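PDB 7NMQ: hemolysin BL lytic component L1 from Bacillus cereus, which serves as a lytic component of the haemolysin BL enterotoxin and, as an alpha-helical pore-forming toxin of the ClyA-like family, probably takes part in forming membrane pores. Local coordinates for residues E179-R184 against N285-L290; P174-E179 against A279-T284; I32-V37 against G224-A229. One frame throughout, in Å; residues are numbered along the deposited sequence. Where two conformers were deposited one is given.

Contact 1: residues E179-R184 against N285-L290; sequences EIEQLR and NAKETL. With EDO (1,2-ethanediol), chain G.
R184 reaches across to T289 end-on, NH1 and NH2 both directed at the one hydroxyl oxygen. NH2 donates to T289 OG1 over 2.8 Å, and NH1 donates to the same T289 OG1 at 3.1 Å along a more bent path. OG1 lies close to the guanidinium plane, so the pair of bonds fixes the rotation of the group. The side chain arrives there by bending twice, first at chi2 (-59°) and again at chi3, which carries the guanidinium across to helix 275-325. E288 CB lies over one face of it, 3.9 Å from R184 NH1. NH1 also makes weak bonds to N285 O and, less surely, to OD1 of N285, a residue with two conformers; N285 ND2 bonds to A226 O. The remaining nitrogen, R184 NE, donates almost straight to O2 of a 1,2-ethanediol, probably from the crystallisation liquor, at 2.8 Å, and that hydroxyl in turn donates a hydrogen bond to R184 O. Helices 173-200 and 275-325 run in the same general direction here, their axes 9.9 Å apart and inclined by 38°, as neighbours in the helical bundle of a ClyA-like toxin. One turn before R184, a salt-bridge network joins the same two helices. K287 leaves its helix extended, then folds at chi3 and chi4 so that NZ sits between two carboxylates: K287 NZ to E181 OE2 is 2.9 Å, and K287 NZ to E288 OE2 is 2.8 Å. E181 OE2 is met on its anti side, somewhat out of the carboxylate plane, whereas E288 OE2 is met nearly along its C-O bond. The two carboxylates are turned 66° against each other, and the lysine probably offsets the repulsion between E181 OE2 and E288 OE2. Q177 NE2 gives E181 OE2 a second donor.

Contact 2: residues P174-E179 against A279-T284; sequences PQLQAE and AVLSLT
L176 and Q177 of helix 173-200 pack against V280, L281 and T284 of helix 275-325 in a mainly apolar contact, just beyond the start of both helices and without a hydrogen bond between them: near-parallel packing of two helices in the helical bundle of a ClyA-like toxin. The segments point the same general way, with axes 9.4 Å apart at an angle of 34°. The closest apolar contact is between L176 and L281. With CG anti to the backbone N (chi1 -176°), L176 holds its isobutyl branch out over the partner helix, where it crosses L281 at about a right angle. L176 CD1 meets L281 CD2 at 3.8 Å, and L176 CD2 lies 4.0 Å from L281 CG. V280 touches more loosely, its CG1 being 4.4 Å from L176 CD2 and 4.2 Å from Q177 N. On the other flank the extended chain of Q177, modelled in two conformers, runs across T284, with Q177 CG 3.8 Å from T284 OG1. Its amide does not bond to the facing segment; Q177 NE2 is hydrogen-bonded to E181 OE2. The T284 hydroxyl is spent within its own helix, donating to V280 O at 2.7 Å. V280 O also receives T284 N from the opposite face of its carbonyl plane, so OG1 is held in place and T284 can present CG2 to helix 173-200. Around the contact, helix 161-169 supplies L166 against V280 and T163 against Q177, L269 of helix 247-272 touches L281, and V37, in the loop after helix 10-33, lies against A279, S282 and L283.

Contact 3: residues I32-V37 against G224-A229; sequences IKQPNV and GTATPA
The carboxamide of Q34 is inserted beside the start of strand 225-230, where A226 N donates to Q34 OE1 over 3.0 Å in a nearly straight bond (170°). The donor stands well above the plane of the Q34 amide, not in line with a lone pair. Q34 is the first residue to leave helical geometry after helix 10-33. Its CG is anti to the backbone N (chi1 -177°), which projects the chain toward the strand, and an unusual chi2 of 140° then bends the amide over G224 and T225. This places Q34 CG 3.4 Å from G224 O and Q34 OE1 3.6 Å from T225 CA. Both ends of the buried amide are engaged: NE2 donates to S282 O, so A226 N and S282 O set which way round the amide lies, with N285 ND2 adding a bond to OE1 in the given conformer. The strand belongs to a two-stranded antiparallel hairpin with 217-222, probably corresponding to the beta-tongue of ClyA-like toxins, and the hairpin's turn lies between two predicted transmembrane stretches, which its strands partly overlap. G224 occupies that turn with a positive phi. P35 sits beside it, with P35 CD 3.7 Å from G224 O. A water bridges the two carbonyls, donating to P35 O at 2.6 Å and to G224 O at 2.7 Å. Farther along, A226 turns its methyl toward the helix end, where A226 CB lies 4.3 Å from K33 CB. The K33 chain continues past it to the other strand, and its NZ is hydrogen-bonded to I219 O. T225 points the opposite way and packs on S282 and N285 of helix 275-325.

Contacts 1 and 2 are successive turns of one interface between helices 173-200 and 275-325, their centres about 8 Å apart. They meet where I180 CG2 packs on T284 CG2 at 3.6 Å, and Q177 of contact 2 bonds to the salt-bridge network of contact 1. Contact 3 lies against helix 275-325, its centre about 12 Å from that of contact 1 and 14 Å from that of contact 2. N285 ties it to contact 1, with N285 ND2 3.1 Å from A226 O, and S282 ties it to contact 2, with S282 O 2.9 Å from Q34 NE2. Helix 275-325 thus connects helix 173-200 with the hairpin and the end of helix 10-33.

Contact 1: residues E179-R184 against N285-L290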
loop_
_atom_site.group_PDB
_atom_site.type_symbol
_atom_site.label_atom_id
_atom_site.label_comp_id
_atom_site.label_asym_id
_atom_site.label_seq_id
_atom_site.Cartn_x
_atom_site.Cartn_y
_atom_site.Cartn_z
ATOM N N GLU A 179 9.530 22.639 11.981
ATOM C CA GLU A 179 10.333 21.508 12.526
ATOM C C GLU A 179 9.554 20.211 12.316
ATOM O O GLU A 179 10.131 19.219 11.860
ATOM C CB GLU A 179 10.662 21.675 14.010
ATOM C CG GLU A 179 11.544 20.594 14.590
ATOM C CD GLU A 179 11.956 20.813 16.036
ATOM O OE1 GLU A 179 11.523 21.805 16.643
ATOM O OE2 GLU A 179 12.679 19.964 16.556
ATOM N N ILE A 180 8.270 20.206 12.676
ATOM C CA ILE A 180 7.423 18.994 12.466
ATOM C C ILE A 180 7.436 18.609 10.987
ATOM O O ILE A 180 7.672 17.450 10.683
ATOM C CB ILE A 180 5.995 19.223 12.970
ATOM C CG1 ILE A 180 6.018 19.376 14.493
ATOM C CG2 ILE A 180 5.059 18.122 12.489
ATOM C CD1 ILE A 180 6.845 18.319 15.199
ATOM N N GLU A 181 7.141 19.563 10.112
ATOM C CA GLU A 181 7.028 19.278 8.657
ATOM C C GLU A 181 8.337 18.654 8.167
ATOM O O GLU A 181 8.286 17.646 7.437
ATOM C CB GLU A 181 6.728 20.562 7.879
ATOM C CG GLU A 181 5.297 21.026 8.056
ATOM C CD GLU A 181 4.969 22.457 7.633
ATOM O OE1 GLU A 181 5.924 23.271 7.467
ATOM O OE2 GLU A 181 3.752 22.798 7.559
ATOM N N GLN A 182 9.465 19.185 8.594
ATOM C CA GLN A 182 10.776 18.618 8.203
ATOM C C GLN A 182 10.948 17.203 8.758
ATOM O O GLN A 182 11.426 16.326 8.026
ATOM C CB GLN A 182 11.954 19.492 8.640
ATOM C CG GLN A 182 13.292 18.992 8.093
ATOM C CD GLN A 182 13.337 18.866 6.580
ATOM O OE1 GLN A 182 13.402 19.851 5.852
ATOM N NE2 GLN A 182 13.305 17.640 6.074
ATOM N N LEU A 183 10.652 16.992 10.037
ATOM C CA LEU A 183 10.820 15.664 10.678
ATOM C C LEU A 183 9.945 14.660 9.914
ATOM O O LEU A 183 10.387 13.521 9.651
ATOM C CB LEU A 183 10.391 15.717 12.146
ATOM C CG LEU A 183 11.382 16.406 13.072
ATOM C CD1 LEU A 183 10.788 16.590 14.465
ATOM C CD2 LEU A 183 12.685 15.637 13.116
ATOM N N ARG A 184 8.709 15.000 9.610
ATOM C CA ARG A 184 7.783 14.059 8.939
ATOM C C ARG A 184 8.281 13.751 7.517
ATOM O O ARG A 184 8.184 12.593 7.091
ATOM C CB ARG A 184 6.373 14.634 8.933
ATOM C CG ARG A 184 5.670 14.565 10.282
ATOM C CD ARG A 184 5.534 13.130 10.810
ATOM N NE ARG A 184 4.859 12.220 9.890
ATOM C CZ ARG A 184 3.568 12.213 9.623
ATOM N NH1 ARG A 184 2.770 13.064 10.242
ATOM N NH2 ARG A 184 3.071 11.361 8.718
ATOM N N ASN A 285 1.067 17.440 12.199
ATOM C CA ASN A 285 1.258 15.985 12.017
ATOM C C ASN A 285 0.110 15.435 11.168
ATOM O O ASN A 285 0.386 14.705 10.203
ATOM C CB ASN A 285 1.336 15.304 13.384
ATOM C CG ASN A 285 1.568 13.819 13.304
ATOM O OD1 ASN A 285 2.621 13.422 12.849
ATOM N ND2 ASN A 285 0.644 13.037 13.849
ATOM N N ALA A 286 -1.125 15.743 11.544
ATOM C CA ALA A 286 -2.301 15.245 10.806
ATOM C C ALA A 286 -2.265 15.779 9.374
ATOM O O ALA A 286 -2.629 15.034 8.459
ATOM C CB ALA A 286 -3.567 15.556 11.530
ATOM N N LYS A 287 -1.920 17.041 9.192
ATOM C CA LYS A 287 -1.923 17.648 7.851
ATOM C C LYS A 287 -1.009 16.814 6.955
ATOM O O LYS A 287 -1.377 16.527 5.799
ATOM C CB LYS A 287 -1.432 19.083 7.983
ATOM C CG LYS A 287 -1.397 19.841 6.683
ATOM C CD LYS A 287 -1.082 21.303 6.900
ATOM C CE LYS A 287 0.266 21.571 7.499
ATOM N NZ LYS A 287 1.423 21.268 6.643
ATOM N N GLU A 288 0.157 16.485 7.453
ATOM C CA GLU A 288 1.142 15.768 6.642
ATOM C C GLU A 288 0.577 14.388 6.281
ATOM O O GLU A 288 0.646 13.970 5.111
ATOM C CB GLU A 288 2.478 15.692 7.349
ATOM C CG GLU A 288 3.134 17.053 7.538
ATOM C CD GLU A 288 3.268 17.790 6.192
ATOM O OE1 GLU A 288 3.872 17.235 5.239
ATOM O OE2 GLU A 288 2.647 18.865 6.046
ATOM N N THR A 289 0.048 13.684 7.259
ATOM C CA THR A 289 -0.479 12.334 7.034
ATOM C C THR A 289 -1.627 12.396 6.036
ATOM O O THR A 289 -1.758 11.498 5.194
ATOM C CB THR A 289 -0.877 11.665 8.337
ATOM O OG1 THR A 289 0.292 11.547 9.142
ATOM C CG2 THR A 289 -1.508 10.317 8.065
ATOM N N LEU A 290 -2.517 13.377 6.130
ATOM C CA LEU A 290 -3.679 13.374 5.202
ATOM C C LEU A 290 -3.186 13.520 3.762
ATOM O O LEU A 290 -3.868 12.952 2.901
ATOM C CB LEU A 290 -4.618 14.519 5.528
ATOM C CG LEU A 290 -5.397 14.384 6.836
ATOM C CD1 LEU A 290 -6.339 15.562 7.018
ATOM C CD2 LEU A 290 -6.132 13.091 6.964
HETATM C C1 EDO G . 5.650 8.673 6.776
HETATM O O1 EDO G . 6.230 7.605 7.456
HETATM C C2 EDO G . 5.331 9.819 7.646
HETATM O O2 EDO G . 6.387 10.664 8.075
#

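Contact 2: residues P174-E179 against A279-T284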
loop_
_atom_site.group_PDB
_atom_site.type_symbol
_atom_site.label_atom_id
_atom_site.label_comp_id
_atom_site.label_asym_id
_atom_site.label_seq_id
_atom_site.Cartn_x
_atom_site.Cartn_y
_atom_site.Cartn_z
ATOM N N PRO A 174 5.690 29.296 14.373
ATOM C CA PRO A 174 6.110 28.984 12.996
ATOM C C PRO A 174 7.334 28.065 12.957
ATOM O O PRO A 174 7.369 27.156 12.092
ATOM C CB PRO A 174 6.325 30.384 12.422
ATOM C CG PRO A 174 5.346 31.243 13.201
ATOM C CD PRO A 174 5.466 30.734 14.614
ATOM N N GLN A 175 8.293 28.225 13.852
ATOM C CA GLN A 175 9.528 27.401 13.840
ATOM C C GLN A 175 9.132 25.973 14.239
ATOM O O GLN A 175 9.645 25.002 13.661
ATOM C CB GLN A 175 10.604 28.015 14.738
ATOM C CG GLN A 175 11.904 27.237 14.804
ATOM C CD GLN A 175 13.062 28.034 15.368
ATOM O OE1 GLN A 175 12.907 29.068 16.031
ATOM N NE2 GLN A 175 14.263 27.545 15.106
ATOM N N LEU A 176 8.177 25.849 15.157
ATOM C CA LEU A 176 7.722 24.517 15.604
ATOM C C LEU A 176 7.029 23.802 14.440
ATOM O O LEU A 176 7.311 22.597 14.186
ATOM C CB LEU A 176 6.783 24.665 16.796
ATOM C CG LEU A 176 6.339 23.347 17.404
ATOM C CD1 LEU A 176 7.541 22.502 17.832
ATOM C CD2 LEU A 176 5.390 23.576 18.574
ATOM N N GLN A 177 6.128 24.498 13.754
ATOM C CA GLN A 177 5.421 23.930 12.580
ATOM C C GLN A 177 6.458 23.464 11.558
ATOM O O GLN A 177 6.325 22.344 11.041
ATOM C CB GLN A 177 4.493 24.956 11.944
ATOM C CG GLN A 177 3.879 24.425 10.666
ATOM C CD GLN A 177 3.174 25.512 9.906
ATOM O OE1 GLN A 177 2.525 26.363 10.490
ATOM N NE2 GLN A 177 3.295 25.490 8.592
ATOM N N ALA A 178 7.453 24.292 11.265
ATOM C CA ALA A 178 8.458 23.972 10.221
ATOM C C ALA A 178 9.249 22.746 10.677
ATOM O O ALA A 178 9.556 21.889 9.832
ATOM C CB ALA A 178 9.339 25.162 9.998
ATOM N N GLU A 179 9.530 22.639 11.981
ATOM C CA GLU A 179 10.333 21.508 12.526
ATOM C C GLU A 179 9.554 20.211 12.316
ATOM O O GLU A 179 10.131 19.219 11.860
ATOM C CB GLU A 179 10.662 21.675 14.010
ATOM C CG GLU A 179 11.544 20.594 14.590
ATOM C CD GLU A 179 11.956 20.813 16.036
ATOM O OE1 GLU A 179 11.523 21.805 16.643
ATOM O OE2 GLU A 179 12.679 19.964 16.556
ATOM N N ALA A 279 -1.251 21.615 20.095
ATOM C CA ALA A 279 -2.230 21.681 19.000
ATOM C C ALA A 279 -1.475 21.923 17.695
ATOM O O ALA A 279 -1.827 21.330 16.700
ATOM C CB ALA A 279 -3.251 22.771 19.226
ATOM N N VAL A 280 -0.504 22.807 17.682
ATOM C CA VAL A 280 0.289 23.030 16.443
ATOM C C VAL A 280 0.911 21.703 16.016
ATOM O O VAL A 280 0.897 21.355 14.820
ATOM C CB VAL A 280 1.351 24.100 16.665
ATOM C CG1 VAL A 280 2.307 24.166 15.486
ATOM C CG2 VAL A 280 0.671 25.415 16.941
ATOM N N LEU A 281 1.475 20.985 16.963
ATOM C CA LEU A 281 2.129 19.707 16.657
ATOM C C LEU A 281 1.106 18.747 16.085
ATOM O O LEU A 281 1.381 18.065 15.058
ATOM C CB LEU A 281 2.772 19.153 17.922
ATOM C CG LEU A 281 4.064 19.844 18.297
ATOM C CD1 LEU A 281 4.488 19.509 19.694
ATOM C CD2 LEU A 281 5.175 19.564 17.348
ATOM N N SER A 282 -0.007 18.566 16.766
ATOM C CA SER A 282 -0.946 17.504 16.363
ATOM C C SER A 282 -1.573 17.874 15.018
ATOM O O SER A 282 -1.739 16.970 14.190
ATOM C CB SER A 282 -1.959 17.224 17.436
ATOM O OG SER A 282 -2.807 18.315 17.641
ATOM N N LEU A 283 -1.959 19.120 14.834
ATOM C CA LEU A 283 -2.584 19.513 13.570
ATOM C C LEU A 283 -1.584 19.413 12.433
ATOM O O LEU A 283 -2.006 19.008 11.310
ATOM C CB LEU A 283 -3.131 20.928 13.671
ATOM C CG LEU A 283 -4.269 21.047 14.679
ATOM C CD1 LEU A 283 -4.624 22.501 14.778
ATOM C CD2 LEU A 283 -5.490 20.209 14.298
ATOM N N THR A 284 -0.346 19.781 12.660
ATOM C CA THR A 284 0.660 19.745 11.574
ATOM C C THR A 284 0.940 18.287 11.200
ATOM O O THR A 284 1.039 17.926 10.037
ATOM C CB THR A 284 1.930 20.499 11.955
ATOM O OG1 THR A 284 1.572 21.840 12.298
ATOM C CG2 THR A 284 2.910 20.527 10.808
#

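Contact 3: residues I32-V37 against G224-A229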
loop_
_atom_site.group_PDB
_atom_site.type_symbol
_atom_site.label_atom_id
_atom_site.label_comp_id
_atom_site.label_asym_id
_atom_site.label_seq_id
_atom_site.Cartn_x
_atom_site.Cartn_y
_atom_site.Cartn_z
ATOM N N ILE A 32 -6.878 7.123 13.102
ATOM C CA ILE A 32 -7.972 6.622 13.990
ATOM C C ILE A 32 -7.601 6.908 15.447
ATOM O O ILE A 32 -8.509 7.179 16.267
ATOM C CB ILE A 32 -8.262 5.132 13.685
ATOM C CG1 ILE A 32 -8.962 5.036 12.328
ATOM C CG2 ILE A 32 -9.066 4.476 14.814
ATOM C CD1 ILE A 32 -9.007 3.668 11.760
ATOM N N LYS A 33 -6.341 6.856 15.804
ATOM C CA LYS A 33 -5.914 7.003 17.217
ATOM C C LYS A 33 -5.694 8.469 17.579
ATOM O O LYS A 33 -5.637 8.754 18.747
ATOM C CB LYS A 33 -4.668 6.143 17.466
ATOM C CG LYS A 33 -4.977 4.697 17.864
ATOM C CD LYS A 33 -3.823 3.944 18.459
ATOM C CE LYS A 33 -3.724 3.977 19.970
ATOM N NZ LYS A 33 -2.444 3.375 20.422
ATOM N N GLN A 34 -5.604 9.377 16.630
ATOM C CA GLN A 34 -5.354 10.783 16.957
ATOM C C GLN A 34 -6.672 11.414 17.391
ATOM O O GLN A 34 -7.648 11.412 16.643
ATOM C CB GLN A 34 -4.775 11.509 15.762
ATOM C CG GLN A 34 -4.468 12.933 16.139
ATOM C CD GLN A 34 -3.197 13.483 15.578
ATOM O OE1 GLN A 34 -2.164 12.838 15.488
ATOM N NE2 GLN A 34 -3.302 14.700 15.114
ATOM N N PRO A 35 -6.767 11.961 18.616
ATOM C CA PRO A 35 -8.034 12.546 19.048
ATOM C C PRO A 35 -8.296 13.917 18.434
ATOM O O PRO A 35 -7.393 14.510 17.852
ATOM C CB PRO A 35 -7.863 12.678 20.550
ATOM C CG PRO A 35 -6.407 12.896 20.707
ATOM C CD PRO A 35 -5.753 11.982 19.681
ATOM N N ASN A 36 -9.552 14.345 18.543
ATOM C CA ASN A 36 -9.929 15.740 18.202
ATOM C C ASN A 36 -8.976 16.693 18.909
ATOM O O ASN A 36 -8.668 16.505 20.120
ATOM C CB ASN A 36 -11.393 16.036 18.491
ATOM C CG ASN A 36 -12.371 15.496 17.472
ATOM O OD1 ASN A 36 -12.000 14.734 16.583
ATOM N ND2 ASN A 36 -13.628 15.899 17.599
ATOM N N VAL A 37 -8.538 17.716 18.219
ATOM C CA VAL A 37 -7.527 18.636 18.810
ATOM C C VAL A 37 -8.146 19.342 20.009
ATOM O O VAL A 37 -9.259 19.870 19.941
ATOM C CB VAL A 37 -6.991 19.625 17.773
ATOM C CG1 VAL A 37 -8.036 20.592 17.239
ATOM C CG2 VAL A 37 -5.823 20.421 18.306
ATOM N N GLY A 224 -1.818 14.653 22.364
ATOM C CA GLY A 224 -2.824 14.648 21.282
ATOM C C GLY A 224 -2.236 14.348 19.927
ATOM O O GLY A 224 -3.007 14.302 18.931
ATOM N N THR A 225 -0.970 13.924 19.846
ATOM C CA THR A 225 -0.348 13.531 18.557
ATOM C C THR A 225 -0.106 12.026 18.563
ATOM O O THR A 225 0.566 11.508 19.445
ATOM C CB THR A 225 0.960 14.274 18.320
ATOM O OG1 THR A 225 0.754 15.681 18.255
ATOM C CG2 THR A 225 1.598 13.865 17.021
ATOM N N ALA A 226 -0.639 11.317 17.571
ATOM C CA ALA A 226 -0.389 9.874 17.370
ATOM C C ALA A 226 0.764 9.697 16.390
ATOM O O ALA A 226 0.777 10.311 15.298
ATOM C CB ALA A 226 -1.646 9.199 16.898
ATOM N N THR A 227 1.683 8.813 16.743
ATOM C CA THR A 227 2.941 8.600 15.974
ATOM C C THR A 227 3.237 7.107 16.003
ATOM O O THR A 227 3.264 6.527 17.091
ATOM C CB THR A 227 4.070 9.406 16.655
ATOM O OG1 THR A 227 3.721 10.792 16.643
ATOM C CG2 THR A 227 5.423 9.286 16.007
ATOM N N PRO A 228 3.449 6.444 14.842
ATOM C CA PRO A 228 3.864 5.053 14.850
ATOM C C PRO A 228 5.347 4.876 15.159
ATOM O O PRO A 228 6.146 5.747 14.906
ATOM C CB PRO A 228 3.627 4.518 13.453
ATOM C CG PRO A 228 3.349 5.705 12.636
ATOM C CD PRO A 228 3.230 6.944 13.486
ATOM N N ALA A 229 5.670 3.687 15.650
ATOM C CA ALA A 229 7.048 3.202 15.788
ATOM C C ALA A 229 7.059 1.700 15.550
ATOM O O ALA A 229 6.025 1.067 15.703
ATOM C CB ALA A 229 7.555 3.503 17.172
HETATM O O HOH W 1 -5.290 15.674 18.851
#